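Local coordinates for protein probable ribonuclease HepT (Haemophilus influenzae, PDB 1JOG) that is the probable RNase toxin of a type VII toxin-antitoxin system, a homodimer that binds nucleotides in complex with its antitoxin MntA, which neutralizes it, at residues A[22-25]-A[29-32]; A[45-50]-A[116-121]. One frame throughout, in Å; residues are numbered along the deposited sequence.

Interaction 1: residues A[22-25]-A[29-32]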
loop_
_atom_site.group_PDB
_atom_site.type_symbol
_atom_site.label_atom_id
_atom_site.label_comp_id
_atom_site.label_asym_id
_atom_site.label_seq_id
_atom_site.Cartn_x
_atom_site.Cartn_y
_atom_site.Cartn_z
ATOM N N VAL A 22 -9.525 1.399 -12.847
ATOM C CA VAL A 22 -9.579 2.699 -13.428
ATOM C C VAL A 22 -10.873 2.852 -14.276
ATOM O O VAL A 22 -11.584 3.899 -14.195
ATOM C CB VAL A 22 -8.299 2.937 -14.168
ATOM C CG1 VAL A 22 -8.396 4.108 -15.108
ATOM C CG2 VAL A 22 -7.252 3.209 -13.154
ATOM N N VAL A 23 -11.243 1.826 -15.043
ATOM C CA VAL A 23 -12.495 1.989 -15.805
ATOM C C VAL A 23 -13.726 2.347 -14.947
ATOM O O VAL A 23 -14.494 3.256 -15.305
ATOM C CB VAL A 23 -12.906 0.751 -16.628
ATOM C CG1 VAL A 23 -14.321 1.010 -17.161
ATOM C CG2 VAL A 23 -11.924 0.519 -17.833
ATOM N N GLN A 24 -13.946 1.627 -13.842
ATOM C CA GLN A 24 -15.103 1.966 -13.008
ATOM C C GLN A 24 -15.000 3.378 -12.463
ATOM O O GLN A 24 -15.998 4.059 -12.306
ATOM C CB GLN A 24 -15.236 1.018 -11.799
ATOM C CG GLN A 24 -15.899 -0.245 -12.135
ATOM C CD GLN A 24 -17.228 0.016 -12.775
ATOM O OE1 GLN A 24 -18.056 0.768 -12.228
ATOM N NE2 GLN A 24 -17.448 -0.581 -13.960
ATOM N N ILE A 25 -13.790 3.813 -12.151
ATOM C CA ILE A 25 -13.624 5.115 -11.536
ATOM C C ILE A 25 -13.967 6.233 -12.496
ATOM O O ILE A 25 -14.529 7.233 -12.082
ATOM C CB ILE A 25 -12.179 5.297 -10.970
ATOM C CG1 ILE A 25 -11.964 4.348 -9.767
ATOM C CG2 ILE A 25 -11.924 6.794 -10.610
ATOM C CD1 ILE A 25 -10.591 4.585 -9.047
ATOM N N ASN A 29 -20.736 9.140 -13.998
ATOM C CA ASN A 29 -22.117 9.007 -13.587
ATOM C C ASN A 29 -22.268 8.019 -12.460
ATOM O O ASN A 29 -23.086 8.204 -11.580
ATOM C CB ASN A 29 -22.969 8.502 -14.758
ATOM C CG ASN A 29 -23.602 9.616 -15.518
ATOM O OD1 ASN A 29 -24.219 10.511 -14.920
ATOM N ND2 ASN A 29 -23.482 9.572 -16.845
ATOM N N TRP A 30 -21.490 6.944 -12.504
ATOM C CA TRP A 30 -21.614 5.926 -11.467
ATOM C C TRP A 30 -20.866 6.352 -10.254
ATOM O O TRP A 30 -21.449 6.315 -9.165
ATOM C CB TRP A 30 -21.066 4.597 -11.928
ATOM C CG TRP A 30 -21.151 3.619 -10.844
ATOM C CD1 TRP A 30 -22.244 2.911 -10.480
ATOM C CD2 TRP A 30 -20.114 3.256 -9.939
ATOM N NE1 TRP A 30 -21.965 2.137 -9.406
ATOM C CE2 TRP A 30 -20.655 2.314 -9.050
ATOM C CE3 TRP A 30 -18.781 3.621 -9.805
ATOM C CZ2 TRP A 30 -19.902 1.720 -8.023
ATOM C CZ3 TRP A 30 -18.031 3.045 -8.805
ATOM C CH2 TRP A 30 -18.598 2.090 -7.914
ATOM N N PHE A 31 -19.590 6.752 -10.444
ATOM C CA PHE A 31 -18.694 7.240 -9.373
ATOM C C PHE A 31 -19.194 8.549 -8.681
ATOM O O PHE A 31 -19.020 8.704 -7.486
ATOM C CB PHE A 31 -17.287 7.490 -9.927
ATOM C CG PHE A 31 -16.255 7.818 -8.865
ATOM C CD1 PHE A 31 -15.592 6.813 -8.175
ATOM C CD2 PHE A 31 -15.884 9.121 -8.637
ATOM C CE1 PHE A 31 -14.619 7.090 -7.308
ATOM C CE2 PHE A 31 -14.899 9.429 -7.755
ATOM C CZ PHE A 31 -14.246 8.426 -7.084
ATOM N N ASP A 32 -19.847 9.469 -9.394
ATOM C CA ASP A 32 -20.328 10.710 -8.718
ATOM C C ASP A 32 -21.477 10.486 -7.684
ATOM O O ASP A 32 -21.701 11.291 -6.781
ATOM C CB ASP A 32 -20.803 11.722 -9.766
ATOM C CG ASP A 32 -19.676 12.269 -10.602
ATOM O OD1 ASP A 32 -19.985 12.869 -11.659
ATOM O OD2 ASP A 32 -18.496 12.118 -10.207
#
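The indole of Trp30 takes the amide oxygen of Gln24 over one face: OE1 stands 3.8 Å above the ring plane, displaced toward the rim on the benzo side, with Trp30 CE3 its nearest carbon. The amide is nearly upright on the ring, the two planes lying 79° apart, so Gln24 meets the aromatic surface with its oxygen and does not stack on it. A bend at chi2 (-55°) turns the glutamine chain and brings OE1 across to the indole. The backbone reaches the same carbon: Gln24 O lies 3.8 Å from Trp30 CE3, tilted off the ring plane on the side of OE1. One residue on, Phe31 meets Ile25: its CB packs 3.5 Å from Ile25 O, and Ile25 CG2 sits over one ring face near the rim, 4.3 Å from Phe31 CE1.

The contact spans the turn between helix 8-26 and the short helix 28-31 of this all-helical chain. No hydrogen bond joins the two segments; the turn carries its own, from Trp30 N to Asp27 OD1. With CG anti to the backbone N in both aromatics (chi1 177° for Trp30), the two rings reach back toward the last turns of helix 8-26, and both also touch Leu42 of helix 36-68. Ile25 is the buried member, packed on Ala46 and Tyr122, whereas Gln24 and Trp30 lie at the dimer interface, against Ile37 and Val38 of the second subunit.

Interaction 2: residues A[45-50]-A[116-121]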
loop_
_atom_site.group_PDB
_atom_site.type_symbol
_atom_site.label_atom_id
_atom_site.label_comp_id
_atom_site.label_asym_id
_atom_site.label_seq_id
_atom_site.Cartn_x
_atom_site.Cartn_y
_atom_site.Cartn_z
ATOM N N GLY A 45 -7.684 2.359 -3.199
ATOM C CA GLY A 45 -7.486 1.031 -3.771
ATOM C C GLY A 45 -6.768 0.988 -5.101
ATOM O O GLY A 45 -5.956 0.104 -5.308
ATOM N N ALA A 46 -7.111 1.919 -5.989
ATOM C CA ALA A 46 -6.476 2.054 -7.310
ATOM C C ALA A 46 -4.993 2.380 -7.080
ATOM O O ALA A 46 -4.170 1.904 -7.792
ATOM C CB ALA A 46 -7.120 3.163 -8.126
ATOM N N ILE A 47 -4.683 3.155 -6.025
ATOM C CA ILE A 47 -3.307 3.519 -5.743
ATOM C C ILE A 47 -2.507 2.267 -5.250
ATOM O O ILE A 47 -1.333 2.017 -5.601
ATOM C CB ILE A 47 -3.248 4.687 -4.715
ATOM C CG1 ILE A 47 -3.662 5.988 -5.430
ATOM C CG2 ILE A 47 -1.752 5.042 -4.332
ATOM C CD1 ILE A 47 -3.380 7.340 -4.598
ATOM N N GLN A 48 -3.192 1.468 -4.480
ATOM C CA GLN A 48 -2.624 0.237 -3.945
ATOM C C GLN A 48 -2.326 -0.702 -5.090
ATOM O O GLN A 48 -1.348 -1.440 -5.065
ATOM C CB GLN A 48 -3.662 -0.442 -3.030
ATOM C CG GLN A 48 -3.118 -1.749 -2.500
ATOM C CD GLN A 48 -2.438 -1.575 -1.195
ATOM O OE1 GLN A 48 -1.830 -0.518 -0.897
ATOM N NE2 GLN A 48 -2.510 -2.623 -0.379
ATOM N N LYS A 49 -3.228 -0.697 -6.070
ATOM C CA LYS A 49 -3.110 -1.535 -7.184
ATOM C C LYS A 49 -2.003 -1.017 -8.059
ATOM O O LYS A 49 -1.325 -1.807 -8.654
ATOM C CB LYS A 49 -4.424 -1.623 -7.929
ATOM C CG LYS A 49 -5.357 -2.587 -7.236
ATOM C CD LYS A 49 -6.702 -2.632 -7.934
ATOM C CE LYS A 49 -7.539 -3.743 -7.381
ATOM N NZ LYS A 49 -8.657 -4.080 -8.419
ATOM N N PHE A 50 -1.817 0.300 -8.130
ATOM C CA PHE A 50 -0.719 0.846 -8.921
ATOM C C PHE A 50 0.655 0.357 -8.354
ATOM O O PHE A 50 1.576 0.001 -9.080
ATOM C CB PHE A 50 -0.797 2.365 -8.924
ATOM C CG PHE A 50 0.512 3.020 -9.121
ATOM C CD1 PHE A 50 1.212 3.526 -8.035
ATOM C CD2 PHE A 50 1.126 2.995 -10.356
ATOM C CE1 PHE A 50 2.559 4.010 -8.142
ATOM C CE2 PHE A 50 2.454 3.463 -10.488
ATOM C CZ PHE A 50 3.162 3.967 -9.376
ATOM N N GLU A 116 -5.391 15.114 -1.292
ATOM C CA GLU A 116 -4.822 15.855 -2.407
ATOM C C GLU A 116 -3.614 15.140 -2.968
ATOM O O GLU A 116 -3.407 15.121 -4.165
ATOM C CB GLU A 116 -4.375 17.272 -1.965
ATOM C CG GLU A 116 -5.531 18.219 -1.678
ATOM C CD GLU A 116 -6.571 18.172 -2.782
ATOM O OE1 GLU A 116 -6.240 18.467 -3.963
ATOM O OE2 GLU A 116 -7.720 17.826 -2.458
ATOM N N LYS A 117 -2.786 14.594 -2.091
ATOM C CA LYS A 117 -1.612 13.888 -2.569
ATOM C C LYS A 117 -2.097 12.650 -3.271
ATOM O O LYS A 117 -1.595 12.301 -4.333
ATOM C CB LYS A 117 -0.687 13.559 -1.418
ATOM C CG LYS A 117 0.280 14.704 -1.089
ATOM C CD LYS A 117 1.176 14.303 0.151
ATOM C CE LYS A 117 1.910 15.507 0.775
ATOM N NZ LYS A 117 2.749 15.058 1.950
ATOM N N ALA A 118 -3.187 12.064 -2.746
ATOM C CA ALA A 118 -3.789 10.917 -3.364
ATOM C C ALA A 118 -4.375 11.171 -4.752
ATOM O O ALA A 118 -4.380 10.253 -5.622
ATOM C CB ALA A 118 -4.891 10.313 -2.428
HETATM N N MSE A 119 -4.955 12.362 -4.958
HETATM C CA MSE A 119 -5.565 12.713 -6.276
HETATM C C MSE A 119 -4.400 12.899 -7.274
HETATM O O MSE A 119 -4.455 12.517 -8.448
HETATM C CB MSE A 119 -6.310 14.077 -6.206
HETATM C CG MSE A 119 -7.627 14.096 -5.357
HETATM SE SE MSE A 119 -8.849 12.697 -5.818
HETATM C CE MSE A 119 -9.035 12.762 -7.726
ATOM N N ALA A 120 -3.343 13.526 -6.777
ATOM C CA ALA A 120 -2.198 13.814 -7.623
ATOM C C ALA A 120 -1.574 12.489 -8.118
ATOM O O ALA A 120 -1.218 12.356 -9.296
ATOM C CB ALA A 120 -1.192 14.650 -6.851
ATOM N N VAL A 121 -1.485 11.491 -7.247
ATOM C CA VAL A 121 -0.901 10.246 -7.672
ATOM C C VAL A 121 -1.875 9.516 -8.597
ATOM O O VAL A 121 -1.480 8.885 -9.589
ATOM C CB VAL A 121 -0.516 9.380 -6.433
ATOM C CG1 VAL A 121 -0.249 7.906 -6.822
ATOM C CG2 VAL A 121 0.704 9.990 -5.779
#
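Along 116-121, Ala118 is the first residue to meet 45-50, and one methyl group, CD1 of Ile47, touches it. That methyl rests 4.0 Å from Ala118 CB and 3.8 Å from Ala118 CA, and it also reaches the backbone, where Ala118 O is 3.2 Å from Ile47 CD1. The approach to the oxygen is close for a methyl, though at 2.4 Å resolution little should be built on it. Ala118 also touches Thr112, from the loop that leads into the helix.

Three residues along, almost one turn, Val121 comes round to the same side. Its CG1 lies 3.9 Å from Ile47 CD1 and 4.1 Å from Ile47 CG2, so this one valine branch meets both arms of the isoleucine. CG1 is placed there by its torsion, anti to the backbone N (chi1 164°), and the two side chains cross at about a right angle. The isoleucine is extended at its outer end (chi2 -168°), which carries CD1 into the stretch between Ala118 and Val121. Val121 also packs on Met105 of helix 96-106.

This is the seam where helix 115-123, just after the RX(4)HXY motif, lies on the long helix 36-68. The side chains of Val121 and His111 are about 8 Å apart, as are those of Ile47 and Arg106; both motif residues probably belong to the active site, as in related HepT toxins. Ile47 touches Thr109 and Thr112 of the motif too, and Gln48 of the second subunit.

All three touching residues are buried, and no hydrogen bond or salt bridge crosses between the segments: the seam holds by apolar packing of a few methyl groups, with no polar bond to give it direction.

From the N terminus, helix 8-26 runs to its end, and interaction 1 closes a tight turn of three intervening residues that sets the short helix 28-31 against its last turn. The chain then enters helix 36-68, and interaction 2 opens there, closing only after 65 residues, when helix 115-123 returns to it past the RX(4)HXY motif. The two are thus in series, neither nested nor crossed. Their centres lie 15 Å apart, yet they meet directly, Ile25 CD1 being 3.9 Å from Ala46 CB. Helix 36-68 therefore connects the end of helix 8-26 and the short helix after it with the motif region, and both contacts also adjoin the second subunit.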